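Local atomic coordinates of thermosome subunit (Methanococcoides burtonii, PDB entry 3AQ1), a protein that probably works as an ATP-dependent group II chaperonin that binds unfolded proteins and helps them fold. Residues 243-248 with 270-275; 282-287 with 292-297; 61-66 with 388-393; 55-60 with 76-81; 425-430 with 437-442. One frame throughout, in Å; residues are numbered along the deposited sequence.

Interaction 1 (243-248 with 270-275); sequences FCQKGI and SDLKRL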
# COMPACT_ATOMS: atom_id res chain seq x y z
N PHE A 243 -9.14 16.99 -21.74
CA PHE A 243 -9.98 16.40 -20.70
C PHE A 243 -10.54 17.52 -19.83
O PHE A 243 -9.79 18.29 -19.24
CB PHE A 243 -9.19 15.42 -19.84
CG PHE A 243 -8.80 14.17 -20.55
CD1 PHE A 243 -9.70 13.12 -20.68
CD2 PHE A 243 -7.53 14.03 -21.09
CE1 PHE A 243 -9.34 11.96 -21.35
CE2 PHE A 243 -7.16 12.87 -21.75
CZ PHE A 243 -8.07 11.82 -21.88
N CYS A 244 -11.85 17.63 -19.77
CA CYS A 244 -12.46 18.67 -18.96
C CYS A 244 -13.20 18.06 -17.78
O CYS A 244 -13.94 17.10 -17.92
CB CYS A 244 -13.40 19.53 -19.80
SG CYS A 244 -14.16 20.87 -18.89
N GLN A 245 -12.99 18.61 -16.60
CA GLN A 245 -13.61 18.06 -15.42
C GLN A 245 -15.10 18.38 -15.45
O GLN A 245 -15.90 17.67 -14.86
CB GLN A 245 -12.95 18.61 -14.16
CG GLN A 245 -13.57 18.09 -12.87
CD GLN A 245 -13.00 18.77 -11.65
OE1 GLN A 245 -11.80 19.02 -11.55
NE2 GLN A 245 -13.87 19.07 -10.69
N LYS A 246 -15.48 19.45 -16.14
CA LYS A 246 -16.87 19.87 -16.15
C LYS A 246 -17.45 19.87 -17.54
O LYS A 246 -16.99 19.13 -18.40
CB LYS A 246 -17.03 21.24 -15.48
CG LYS A 246 -17.07 21.16 -13.95
CD LYS A 246 -16.35 22.33 -13.29
CE LYS A 246 -16.13 22.08 -11.79
NZ LYS A 246 -15.18 23.06 -11.18
N GLY A 247 -18.49 20.67 -17.76
CA GLY A 247 -19.15 20.72 -19.05
C GLY A 247 -18.35 21.39 -20.17
O GLY A 247 -17.50 22.25 -19.95
N ILE A 248 -18.63 20.95 -21.39
CA ILE A 248 -18.18 21.65 -22.58
C ILE A 248 -19.41 21.97 -23.42
O ILE A 248 -20.01 21.08 -24.02
CB ILE A 248 -17.21 20.81 -23.41
CG1 ILE A 248 -16.07 20.26 -22.54
CG2 ILE A 248 -16.67 21.65 -24.54
CD1 ILE A 248 -15.10 19.33 -23.28
N SER A 270 -10.47 12.69 -9.94
CA SER A 270 -9.36 11.81 -9.59
C SER A 270 -8.68 11.28 -10.84
O SER A 270 -7.48 10.97 -10.82
CB SER A 270 -9.85 10.65 -8.73
OG SER A 270 -10.67 9.79 -9.49
N ASP A 271 -9.46 11.13 -11.90
CA ASP A 271 -8.94 10.78 -13.21
C ASP A 271 -8.10 11.94 -13.75
O ASP A 271 -7.08 11.72 -14.40
CB ASP A 271 -10.09 10.46 -14.16
CG ASP A 271 -10.44 8.98 -14.18
OD1 ASP A 271 -9.54 8.16 -13.87
OD2 ASP A 271 -11.59 8.63 -14.51
N LEU A 272 -8.53 13.16 -13.47
CA LEU A 272 -7.79 14.35 -13.84
C LEU A 272 -6.45 14.39 -13.09
O LEU A 272 -5.43 14.76 -13.66
CB LEU A 272 -8.62 15.60 -13.58
CG LEU A 272 -8.61 16.70 -14.66
CD1 LEU A 272 -9.01 16.16 -16.03
CD2 LEU A 272 -9.53 17.84 -14.27
N LYS A 273 -6.46 14.01 -11.81
CA LYS A 273 -5.24 13.95 -11.02
C LYS A 273 -4.29 12.97 -11.64
O LYS A 273 -3.10 13.25 -11.81
CB LYS A 273 -5.50 13.55 -9.57
CG LYS A 273 -5.43 14.71 -8.57
CD LYS A 273 -5.51 14.21 -7.12
CE LYS A 273 -5.49 15.38 -6.12
NZ LYS A 273 -5.50 14.93 -4.69
N ARG A 274 -4.81 11.80 -11.99
CA ARG A 274 -4.00 10.76 -12.60
C ARG A 274 -3.44 11.21 -13.97
O ARG A 274 -2.26 11.00 -14.26
CB ARG A 274 -4.79 9.46 -12.73
CG ARG A 274 -5.19 8.81 -11.43
CD ARG A 274 -5.58 7.34 -11.71
NE ARG A 274 -6.54 6.83 -10.74
CZ ARG A 274 -6.22 6.08 -9.68
NH1 ARG A 274 -4.94 5.73 -9.48
NH2 ARG A 274 -7.17 5.67 -8.84
N LEU A 275 -4.28 11.83 -14.80
CA LEU A 275 -3.82 12.36 -16.08
C LEU A 275 -2.65 13.32 -15.88
O LEU A 275 -1.65 13.26 -16.60
CB LEU A 275 -4.95 13.05 -16.86
CG LEU A 275 -5.95 12.08 -17.47
CD1 LEU A 275 -7.29 12.76 -17.69
CD2 LEU A 275 -5.41 11.46 -18.75
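Gln245 and Leu272 mark the nearest approach of the two backbones, CA to CA 7.1 Å, just past the end of strand 241-244, where the chain runs by helix 269-279. Phe243 and the two leucines of the helix carry most of the contact. Leu275 lies over one face of the Phe243 ring. Its CD1 sits 3.7 Å from the ring centroid of Phe243 and 19° off the ring normal, a CH-pi contact displaced toward the rim. The closest ring atom to Leu275 CD1 is CG of Phe243, at 3.5 Å. The second methyl, Leu275 CD2, reaches farther along the ring and meets CE2 of Phe243 at 3.7 Å. The two side chains cross at about a right angle. In the mixed sheet that carries this contact, strand 241-244 runs parallel to strands 184-193 and 262-264, and helix 269-279 follows strand 262-264 in the chain. This is the alpha/beta layering of the chaperonin apical domain. Leu272, one turn before Leu275, splits its methyls between two partners. CD1 of Leu272 rests 3.9 Å from CB of Phe243, and CD2 of Leu272 meets CB of Gln245 at 3.5 Å. With CG opposite its own backbone N (chi1 179°) and the chain extended beyond it, Gln245 crosses Leu272, and its OE1 lies 3.7 Å from Leu272 CD2. Leu192 of strand 184-193 touches Phe243, Leu272 and Leu275, and Val314 adds to the same apolar cluster.

Interaction 2 (282-287 with 292-297); sequences TIIQDL and TEDVGT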
# COMPACT_ATOMS: atom_id res chain seq x y z
N THR A 282 -0.56 20.21 -16.72
CA THR A 282 -0.89 21.02 -15.56
C THR A 282 -2.36 21.39 -15.61
O THR A 282 -2.81 22.04 -16.54
CB THR A 282 -0.01 22.27 -15.49
OG1 THR A 282 1.37 21.89 -15.58
CG2 THR A 282 -0.25 23.01 -14.17
N ILE A 283 -3.10 20.95 -14.61
CA ILE A 283 -4.53 21.21 -14.52
C ILE A 283 -4.77 22.71 -14.49
O ILE A 283 -4.18 23.42 -13.68
CB ILE A 283 -5.13 20.59 -13.25
CG1 ILE A 283 -4.67 19.13 -13.11
CG2 ILE A 283 -6.63 20.72 -13.28
CD1 ILE A 283 -5.58 18.26 -12.28
N ILE A 284 -5.65 23.18 -15.36
CA ILE A 284 -5.86 24.60 -15.57
C ILE A 284 -7.20 25.04 -15.05
O ILE A 284 -8.22 24.37 -15.29
CB ILE A 284 -5.82 24.89 -17.06
CG1 ILE A 284 -4.38 25.06 -17.52
CG2 ILE A 284 -6.64 26.11 -17.39
CD1 ILE A 284 -4.30 25.20 -18.99
N GLN A 285 -7.22 26.16 -14.33
CA GLN A 285 -8.46 26.67 -13.74
C GLN A 285 -8.98 27.90 -14.47
O GLN A 285 -10.17 28.19 -14.44
CB GLN A 285 -8.30 26.98 -12.26
CG GLN A 285 -8.90 25.93 -11.35
CD GLN A 285 -7.84 25.09 -10.67
OE1 GLN A 285 -6.70 25.52 -10.51
NE2 GLN A 285 -8.21 23.87 -10.26
N ASP A 286 -8.07 28.62 -15.12
CA ASP A 286 -8.43 29.83 -15.84
C ASP A 286 -8.08 29.60 -17.30
O ASP A 286 -6.93 29.35 -17.63
CB ASP A 286 -7.65 31.03 -15.28
CG ASP A 286 -8.10 32.38 -15.86
OD1 ASP A 286 -8.77 32.42 -16.92
OD2 ASP A 286 -7.75 33.42 -15.26
N LEU A 287 -9.08 29.66 -18.18
CA LEU A 287 -8.85 29.50 -19.62
C LEU A 287 -7.95 30.61 -20.18
O LEU A 287 -7.40 30.48 -21.28
CB LEU A 287 -10.17 29.47 -20.39
CG LEU A 287 -11.17 28.34 -20.16
CD1 LEU A 287 -12.50 28.69 -20.79
CD2 LEU A 287 -10.64 27.01 -20.69
N THR A 292 2.29 26.91 -22.77
CA THR A 292 2.70 25.77 -23.56
C THR A 292 3.21 24.67 -22.61
O THR A 292 3.03 23.48 -22.87
CB THR A 292 3.71 26.17 -24.66
OG1 THR A 292 3.14 25.88 -25.95
CG2 THR A 292 5.02 25.43 -24.51
N GLU A 293 3.81 25.09 -21.50
CA GLU A 293 4.34 24.17 -20.49
C GLU A 293 3.20 23.41 -19.79
O GLU A 293 3.40 22.31 -19.25
CB GLU A 293 5.20 24.92 -19.47
CG GLU A 293 6.42 25.63 -20.06
CD GLU A 293 6.27 27.15 -20.16
OE1 GLU A 293 6.28 27.83 -19.11
OE2 GLU A 293 6.16 27.68 -21.30
N ASP A 294 2.01 24.00 -19.81
CA ASP A 294 0.83 23.44 -19.16
C ASP A 294 0.34 22.16 -19.83
O ASP A 294 -0.51 21.45 -19.30
CB ASP A 294 -0.29 24.48 -19.13
CG ASP A 294 -0.08 25.55 -18.07
OD1 ASP A 294 0.57 25.24 -17.04
OD2 ASP A 294 -0.56 26.69 -18.25
N VAL A 295 0.92 21.85 -20.99
CA VAL A 295 0.45 20.76 -21.84
C VAL A 295 1.24 19.48 -21.66
O VAL A 295 2.47 19.48 -21.74
CB VAL A 295 0.53 21.18 -23.29
CG1 VAL A 295 0.14 20.01 -24.24
CG2 VAL A 295 -0.34 22.42 -23.51
N GLY A 296 0.52 18.39 -21.44
CA GLY A 296 1.14 17.09 -21.23
C GLY A 296 1.25 16.32 -22.53
O GLY A 296 0.75 16.76 -23.56
N THR A 297 1.89 15.16 -22.47
CA THR A 297 2.07 14.35 -23.66
C THR A 297 1.80 12.87 -23.38
O THR A 297 2.03 12.39 -22.28
CB THR A 297 3.50 14.45 -24.20
OG1 THR A 297 4.40 13.80 -23.29
CG2 THR A 297 3.92 15.89 -24.37
O HOH W 1 -3.10 20.93 -19.06
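The carboxylate of Asp294 is met by Thr282 and Ile284 from the same side of its plane. Ile284 CD1 approaches from that side, beside the CB and OD2 end, 4.1 Å from Asp294 OD2. Thr282 comes in at the other oxygen, tilted toward the same face, with its CB 3.4 Å from Asp294 OD1. These are van der Waals contacts. The polar partner of the carboxylate is the backbone N of Thr291, which donates to OD2. Asp294 CG lies opposite its own carbonyl carbon (chi1 -76°), which turns the acid back toward Thr291. The backbone makes the firmer link. Thr282 N donates to Asp294 O at 2.9 Å, nearly straight at 176°, though the donor stands 39° above the carbonyl plane. A water also donates to Asp294 O at 2.7 Å and to Thr282 O at 2.8 Å, so Asp294 O accepts two bonds. Residues 292-295 form a type I beta turn, closed by Val295 N to Thr292 O at 3.3 Å. The turn leads into strand 296-298, which pairs antiparallel with strand 184-193 of the apical sheet. A leucine in place of Asp294 would remove the carboxylate and would probably leave Thr291 N without its acceptor, freeing the start of the turn to shift. Ile284 is tied by backbone bonds to Leu192 of that strand and to Ser194 just after it, and its side chain also touches Ile290.

Interaction 3 (61-66 with 388-393); sequences AEELIM and VSKFAE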
# COMPACT_ATOMS: atom_id res chain seq x y z
N ALA A 61 8.05 -0.21 34.44
CA ALA A 61 8.83 0.95 34.86
C ALA A 61 8.40 1.42 36.26
O ALA A 61 9.22 1.82 37.08
CB ALA A 61 8.73 2.08 33.85
N GLU A 62 7.10 1.36 36.52
CA GLU A 62 6.59 1.80 37.81
C GLU A 62 7.06 0.84 38.90
O GLU A 62 7.35 1.25 40.02
CB GLU A 62 5.07 2.03 37.78
CG GLU A 62 4.70 3.46 37.27
CD GLU A 62 3.27 3.64 36.76
OE1 GLU A 62 2.49 2.66 36.79
OE2 GLU A 62 2.92 4.76 36.31
N GLU A 63 7.17 -0.44 38.55
CA GLU A 63 7.83 -1.40 39.43
C GLU A 63 9.28 -0.98 39.71
O GLU A 63 9.65 -0.77 40.87
CB GLU A 63 7.81 -2.81 38.83
CG GLU A 63 6.43 -3.44 38.72
CD GLU A 63 6.49 -4.85 38.15
OE1 GLU A 63 7.53 -5.21 37.53
OE2 GLU A 63 5.50 -5.59 38.32
N LEU A 64 10.08 -0.85 38.66
CA LEU A 64 11.50 -0.47 38.78
C LEU A 64 11.74 0.85 39.52
O LEU A 64 12.86 1.13 39.95
CB LEU A 64 12.19 -0.40 37.42
CG LEU A 64 12.42 -1.66 36.59
CD1 LEU A 64 13.45 -1.36 35.51
CD2 LEU A 64 12.86 -2.83 37.46
N ILE A 65 10.71 1.67 39.64
CA ILE A 65 10.84 2.92 40.36
C ILE A 65 10.58 2.69 41.86
O ILE A 65 11.35 3.14 42.71
CB ILE A 65 9.90 3.99 39.79
CG1 ILE A 65 10.37 4.40 38.40
CG2 ILE A 65 9.85 5.22 40.67
CD1 ILE A 65 9.54 5.49 37.78
N MET A 66 9.52 1.96 42.17
CA MET A 66 9.24 1.58 43.55
C MET A 66 10.32 0.64 44.10
O MET A 66 10.18 0.10 45.20
CB MET A 66 7.86 0.92 43.66
CG MET A 66 6.70 1.88 43.58
SD MET A 66 5.15 0.98 43.39
CE MET A 66 3.96 2.31 43.57
N VAL A 388 16.62 -2.83 30.49
CA VAL A 388 16.59 -3.55 29.23
C VAL A 388 16.04 -4.96 29.42
O VAL A 388 15.29 -5.48 28.58
CB VAL A 388 17.98 -3.61 28.60
CG1 VAL A 388 18.01 -4.61 27.47
CG2 VAL A 388 18.35 -2.23 28.09
N SER A 389 16.40 -5.57 30.53
CA SER A 389 15.88 -6.88 30.89
C SER A 389 14.35 -6.82 30.97
O SER A 389 13.65 -7.71 30.48
CB SER A 389 16.49 -7.35 32.21
OG SER A 389 16.13 -8.68 32.49
N LYS A 390 13.83 -5.77 31.60
CA LYS A 390 12.39 -5.63 31.76
C LYS A 390 11.71 -5.36 30.42
O LYS A 390 10.57 -5.76 30.21
CB LYS A 390 12.05 -4.54 32.78
CG LYS A 390 12.22 -4.97 34.24
CD LYS A 390 11.14 -5.98 34.64
CE LYS A 390 11.25 -6.40 36.11
NZ LYS A 390 10.06 -7.18 36.55
N PHE A 391 12.41 -4.69 29.51
CA PHE A 391 11.89 -4.46 28.17
C PHE A 391 11.70 -5.83 27.53
O PHE A 391 10.58 -6.19 27.13
CB PHE A 391 12.83 -3.59 27.34
CG PHE A 391 12.22 -3.02 26.08
CD1 PHE A 391 12.10 -3.78 24.94
CD2 PHE A 391 11.80 -1.71 26.03
CE1 PHE A 391 11.56 -3.24 23.78
CE2 PHE A 391 11.25 -1.17 24.87
CZ PHE A 391 11.14 -1.94 23.75
N ALA A 392 12.78 -6.59 27.44
CA ALA A 392 12.73 -7.92 26.84
C ALA A 392 11.62 -8.78 27.44
O ALA A 392 11.10 -9.67 26.79
CB ALA A 392 14.09 -8.60 26.97
N GLU A 393 11.23 -8.50 28.68
CA GLU A 393 10.17 -9.26 29.35
C GLU A 393 8.79 -8.82 28.88
O GLU A 393 7.86 -9.62 28.83
CB GLU A 393 10.23 -9.07 30.87
CG GLU A 393 11.37 -9.75 31.60
CD GLU A 393 11.12 -9.77 33.10
OE1 GLU A 393 9.99 -9.39 33.49
OE2 GLU A 393 12.02 -10.16 33.87
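Glu63 and Lys390 belong to a salt-bridge network at the surface of the helical equatorial domain, with Glu393 as third member. The bridge runs from Lys390 NZ to Glu63 OE1 at 3.4 Å, and the hydrogen bond within it is weak. On its own helix, Lys390 NZ also faces Glu393 OE1 at 3.8 Å, a long bridge one turn further on. The ammonium thus stands between two acids. Their oxygens, Glu63 OE1 and Glu393 OE1, are 6.3 Å apart, and the lysine charge would be expected to ease the repulsion between them. Glu63 is extended beyond CG and crosses the lysine at about a right angle. Lys390 bends at its second torsion (chi2 -70°) and is extended after that. Its lower chain is apolar and lies against Leu64. CG of Lys390 meets both methyls of Leu64, CD2 at 3.9 Å and CD1 at 4.0 Å. Farther out, CE of Lys390 is 4.1 Å from the same Leu64 CD2. The lysine therefore offers carbon to the leucine and charge to the acids. Helix 45-65 is here in its last turn, and Met66 is the first residue beyond it. Leu64 continues onto Ile74 of helix 71-92. Across the contact, helix 383-394 packs on helix 364-378 through Ser389 and Ala392, while Phe391 reaches Ile456 of helix 449-467.

Interaction 4 (55-60 with 76-81); sequences GELLSK and EGYRHA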
# COMPACT_ATOMS: atom_id res chain seq x y z
N GLY A 55 1.65 -0.36 27.73
CA GLY A 55 1.16 -0.64 29.07
C GLY A 55 2.13 -1.49 29.88
O GLY A 55 2.45 -1.18 31.03
N GLU A 56 2.62 -2.55 29.27
CA GLU A 56 3.55 -3.45 29.89
C GLU A 56 4.85 -2.77 30.27
O GLU A 56 5.41 -3.02 31.33
CB GLU A 56 3.84 -4.60 28.94
CG GLU A 56 4.23 -5.87 29.63
CD GLU A 56 3.20 -6.25 30.67
OE1 GLU A 56 2.00 -5.94 30.47
OE2 GLU A 56 3.61 -6.86 31.69
N LEU A 57 5.36 -1.93 29.37
CA LEU A 57 6.60 -1.22 29.62
C LEU A 57 6.41 -0.27 30.79
O LEU A 57 7.27 -0.18 31.67
CB LEU A 57 7.06 -0.47 28.38
CG LEU A 57 7.61 -1.35 27.26
CD1 LEU A 57 7.83 -0.57 25.95
CD2 LEU A 57 8.88 -2.05 27.70
N LEU A 58 5.28 0.43 30.79
CA LEU A 58 4.97 1.38 31.86
C LEU A 58 4.94 0.72 33.20
O LEU A 58 5.66 1.11 34.11
CB LEU A 58 3.62 2.06 31.65
CG LEU A 58 3.75 3.46 31.10
CD1 LEU A 58 2.37 4.03 30.83
CD2 LEU A 58 4.55 4.34 32.05
N SER A 59 4.08 -0.29 33.34
CA SER A 59 3.90 -0.94 34.62
C SER A 59 5.23 -1.49 35.11
O SER A 59 5.55 -1.38 36.30
CB SER A 59 2.81 -2.02 34.54
OG SER A 59 3.36 -3.32 34.49
N LYS A 60 6.02 -2.06 34.21
CA LYS A 60 7.33 -2.54 34.60
C LYS A 60 8.25 -1.38 35.02
O LYS A 60 9.11 -1.55 35.86
CB LYS A 60 7.98 -3.41 33.51
CG LYS A 60 7.40 -4.83 33.46
CD LYS A 60 8.32 -5.80 32.75
CE LYS A 60 7.78 -7.21 32.78
NZ LYS A 60 6.35 -7.21 32.39
N GLU A 76 16.41 5.72 29.07
CA GLU A 76 17.53 5.44 28.17
C GLU A 76 17.70 3.95 27.94
O GLU A 76 17.96 3.52 26.81
CB GLU A 76 18.82 6.07 28.68
CG GLU A 76 18.94 7.54 28.30
CD GLU A 76 19.33 8.41 29.48
OE1 GLU A 76 20.42 8.19 30.05
OE2 GLU A 76 18.55 9.32 29.82
N GLY A 77 17.53 3.16 29.00
CA GLY A 77 17.54 1.71 28.88
C GLY A 77 16.52 1.22 27.86
O GLY A 77 16.84 0.43 26.98
N TYR A 78 15.28 1.69 27.99
CA TYR A 78 14.22 1.34 27.06
C TYR A 78 14.57 1.76 25.63
O TYR A 78 14.45 0.97 24.70
CB TYR A 78 12.90 1.99 27.46
CG TYR A 78 12.12 1.28 28.55
CD1 TYR A 78 12.63 0.17 29.20
CD2 TYR A 78 10.88 1.75 28.93
CE1 TYR A 78 11.90 -0.45 30.20
CE2 TYR A 78 10.15 1.14 29.92
CZ TYR A 78 10.66 0.04 30.55
OH TYR A 78 9.91 -0.56 31.53
N ARG A 79 15.00 3.01 25.47
CA ARG A 79 15.32 3.53 24.15
C ARG A 79 16.47 2.75 23.51
O ARG A 79 16.51 2.56 22.29
CB ARG A 79 15.65 5.02 24.20
CG ARG A 79 15.99 5.61 22.84
CD ARG A 79 16.40 7.06 22.95
NE ARG A 79 15.37 7.85 23.61
CZ ARG A 79 14.28 8.30 23.00
NH1 ARG A 79 14.07 8.01 21.71
NH2 ARG A 79 13.39 9.02 23.67
N HIS A 80 17.40 2.31 24.34
CA HIS A 80 18.48 1.46 23.88
C HIS A 80 17.91 0.09 23.53
O HIS A 80 18.30 -0.54 22.54
CB HIS A 80 19.57 1.38 24.96
CG HIS A 80 20.82 0.70 24.52
ND1 HIS A 80 21.71 0.13 25.41
CD2 HIS A 80 21.34 0.49 23.28
CE1 HIS A 80 22.72 -0.40 24.74
NE2 HIS A 80 22.52 -0.19 23.45
N ALA A 81 16.94 -0.36 24.32
CA ALA A 81 16.26 -1.62 24.05
C ALA A 81 15.61 -1.59 22.67
O ALA A 81 15.86 -2.46 21.85
CB ALA A 81 15.23 -1.91 25.11
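Tyr78 and Leu57 supply nearly all the surface buried between helices 45-65 and 71-92 here, with a small share from Lys60. The tyrosine reaches across to helix 45-65, and its OH donates to the backbone carbonyl Leu57 O at 2.7 Å. The hydroxyl meets that oxygen at a C=O...donor angle of 130°, tilted 22° from the carbonyl plane. The hydroxyl of this buried tyrosine thus finds a main-chain acceptor. The ring packs on the side chain of the same leucine. Leu57 CD2 sits over one face, 4.1 Å from the ring centroid of Tyr78 and offset toward the rim, as a CH-pi contact. Near the hydroxyl end of the ring, CE2 of Tyr78 lies 3.8 Å from CB of Leu57. The two side chains slide past each other in opposite directions, so the hydroxyl comes to the leucine backbone while the methyl comes back over the ring. Lys60 touches the hydroxyl with its CB, 4.0 Å from Tyr78 OH. Its chain then turns away, and Lys60 NZ forms a salt bridge with Glu56 OE2 at 2.8 Å. A phenylalanine at Tyr78 would lack the hydroxyl and would probably leave Leu57 O without this donor, with one polar link between the helices lost. Phe391 and Thr463 also touch Leu57, so the pair lies within the packed helix bundle of the chaperonin equatorial domain, between two helices consecutive in the chain.

Interaction 5 (425-430 with 437-442); sequences NKNAGL and VVDMWE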
# COMPACT_ATOMS: atom_id res chain seq x y z
N ASN A 425 14.00 -22.51 16.12
CA ASN A 425 12.92 -22.27 15.17
C ASN A 425 12.46 -20.82 15.25
O ASN A 425 11.72 -20.46 16.16
CB ASN A 425 11.73 -23.18 15.44
CG ASN A 425 12.06 -24.64 15.20
OD1 ASN A 425 11.20 -25.50 15.32
ND2 ASN A 425 13.31 -24.91 14.85
N LYS A 426 12.91 -20.00 14.30
CA LYS A 426 12.60 -18.58 14.31
C LYS A 426 11.12 -18.33 14.01
O LYS A 426 10.53 -17.37 14.51
CB LYS A 426 13.48 -17.82 13.30
CG LYS A 426 14.97 -18.12 13.40
CD LYS A 426 15.81 -17.14 12.58
CE LYS A 426 17.30 -17.46 12.72
NZ LYS A 426 18.20 -16.32 12.34
N ASN A 427 10.53 -19.20 13.20
CA ASN A 427 9.17 -18.99 12.71
C ASN A 427 8.09 -19.59 13.59
O ASN A 427 6.92 -19.63 13.20
CB ASN A 427 9.02 -19.56 11.29
CG ASN A 427 10.08 -19.06 10.33
OD1 ASN A 427 10.58 -17.94 10.45
ND2 ASN A 427 10.42 -19.90 9.36
N ALA A 428 8.48 -20.09 14.76
CA ALA A 428 7.52 -20.73 15.64
C ALA A 428 6.61 -19.72 16.34
O ALA A 428 7.08 -18.91 17.13
CB ALA A 428 8.22 -21.59 16.65
N GLY A 429 5.32 -19.78 16.04
CA GLY A 429 4.35 -18.92 16.69
C GLY A 429 3.01 -19.60 16.89
O GLY A 429 2.76 -20.71 16.39
N LEU A 430 2.12 -18.93 17.63
CA LEU A 430 0.81 -19.51 17.92
C LEU A 430 -0.14 -19.38 16.74
O LEU A 430 -0.36 -18.29 16.23
CB LEU A 430 0.20 -18.87 19.17
CG LEU A 430 -1.23 -19.34 19.51
CD1 LEU A 430 -1.30 -20.86 19.60
CD2 LEU A 430 -1.74 -18.69 20.80
N VAL A 437 1.32 -24.53 18.22
CA VAL A 437 2.48 -23.75 17.83
C VAL A 437 3.12 -24.37 16.60
O VAL A 437 3.47 -25.55 16.60
CB VAL A 437 3.52 -23.69 18.94
CG1 VAL A 437 4.77 -23.04 18.41
CG2 VAL A 437 2.98 -22.92 20.12
N VAL A 438 3.28 -23.58 15.55
CA VAL A 438 3.73 -24.11 14.26
C VAL A 438 4.56 -23.09 13.49
O VAL A 438 4.73 -21.94 13.95
CB VAL A 438 2.52 -24.55 13.41
CG1 VAL A 438 1.92 -25.86 13.94
CG2 VAL A 438 1.46 -23.45 13.37
N ASP A 439 5.10 -23.50 12.34
CA ASP A 439 5.89 -22.61 11.47
C ASP A 439 5.01 -21.53 10.83
O ASP A 439 4.30 -21.80 9.85
CB ASP A 439 6.63 -23.42 10.39
CG ASP A 439 7.72 -22.62 9.69
OD1 ASP A 439 7.43 -21.48 9.26
OD2 ASP A 439 8.86 -23.12 9.57
N MET A 440 5.04 -20.33 11.38
CA MET A 440 4.09 -19.30 10.97
C MET A 440 4.26 -18.86 9.51
O MET A 440 3.33 -18.29 8.92
CB MET A 440 4.16 -18.09 11.91
CG MET A 440 3.59 -18.36 13.30
SD MET A 440 1.80 -18.37 13.42
CE MET A 440 1.42 -20.09 13.18
N TRP A 441 5.43 -19.12 8.94
CA TRP A 441 5.64 -18.92 7.52
C TRP A 441 4.88 -19.98 6.71
O TRP A 441 4.07 -19.65 5.85
CB TRP A 441 7.13 -18.93 7.17
CG TRP A 441 7.39 -18.83 5.69
CD1 TRP A 441 7.65 -19.86 4.83
CD2 TRP A 441 7.38 -17.64 4.89
NE1 TRP A 441 7.81 -19.39 3.55
CE2 TRP A 441 7.65 -18.03 3.56
CE3 TRP A 441 7.17 -16.29 5.16
CZ2 TRP A 441 7.72 -17.11 2.51
CZ3 TRP A 441 7.24 -15.38 4.13
CH2 TRP A 441 7.51 -15.79 2.82
N GLU A 442 5.13 -21.25 6.99
CA GLU A 442 4.36 -22.32 6.36
C GLU A 442 2.86 -22.07 6.48
O GLU A 442 2.08 -22.59 5.67
CB GLU A 442 4.72 -23.68 6.97
CG GLU A 442 6.08 -24.19 6.58
CD GLU A 442 6.26 -24.24 5.07
OE1 GLU A 442 7.16 -23.55 4.56
OE2 GLU A 442 5.48 -24.97 4.41
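Met440 folds back over Gly429 and Leu430, and each of its side-chain atoms meets the main chain of 427-430. CB of Met440 lies 3.4 Å from Asn427 O. CG comes next, 3.5 Å from CA of Gly429, a residue with no side chain to stand in its way. The chain bends at the second torsion (chi2 -77°), which carries SD of Met440 along the strand to 3.5 Å from Leu430 O. A further bend at the third torsion turns CE of Met440 back to Gly429 O, also at 3.5 Å. The side chain thus lies along this backbone, and Val360 of strand 357-360 also touches it. The backbone of Met440 is tied to the residue just before strand 428-430: its N donates to Asn427 O at 2.7 Å, almost straight. Before it, Gly429 and Val438 form a hydrogen-bonded antiparallel pair, with Gly429 N to Val438 O at 3.1 Å and Val438 N to Gly429 O at 3.0 Å. Ala428 with Asp439 and Leu430 with Val437 are the non-hydrogen-bonded pairs on each side, and the side chains of these four lie on one face of the sheet. Asn427 and Asp439 run side by side, amide and carboxylate planes 57° apart. The bond from Asn427 ND2 to Asp439 OD1, at 3.4 Å, is weak. The same OD1 accepts from Glu442 N, three residues on, from above the carboxylate plane. The whole is a two-stranded beta hairpin whose second strand ends in an Asx motif.

The contacts fall at two ends of an elongated chain. Interactions 1 and 2 lie in the apical part, centres 12 Å apart, and touch where Leu272 O meets Ile283 CD1 at 3.8 Å. Both reach the same mixed sheet. Interactions 3 and 4 share helix 45-65 in the equatorial part, with centres only 6 Å apart. Phe391 joins them, its CD2 3.4 Å from Leu57 CD2. Interaction 5 stands off from this pair, its centre 28 Å from that of interaction 3 and 27 Å from that of interaction 4. The centres of interactions 1 and 3 are 58 Å apart. No nucleotide or substrate takes part in any of the five.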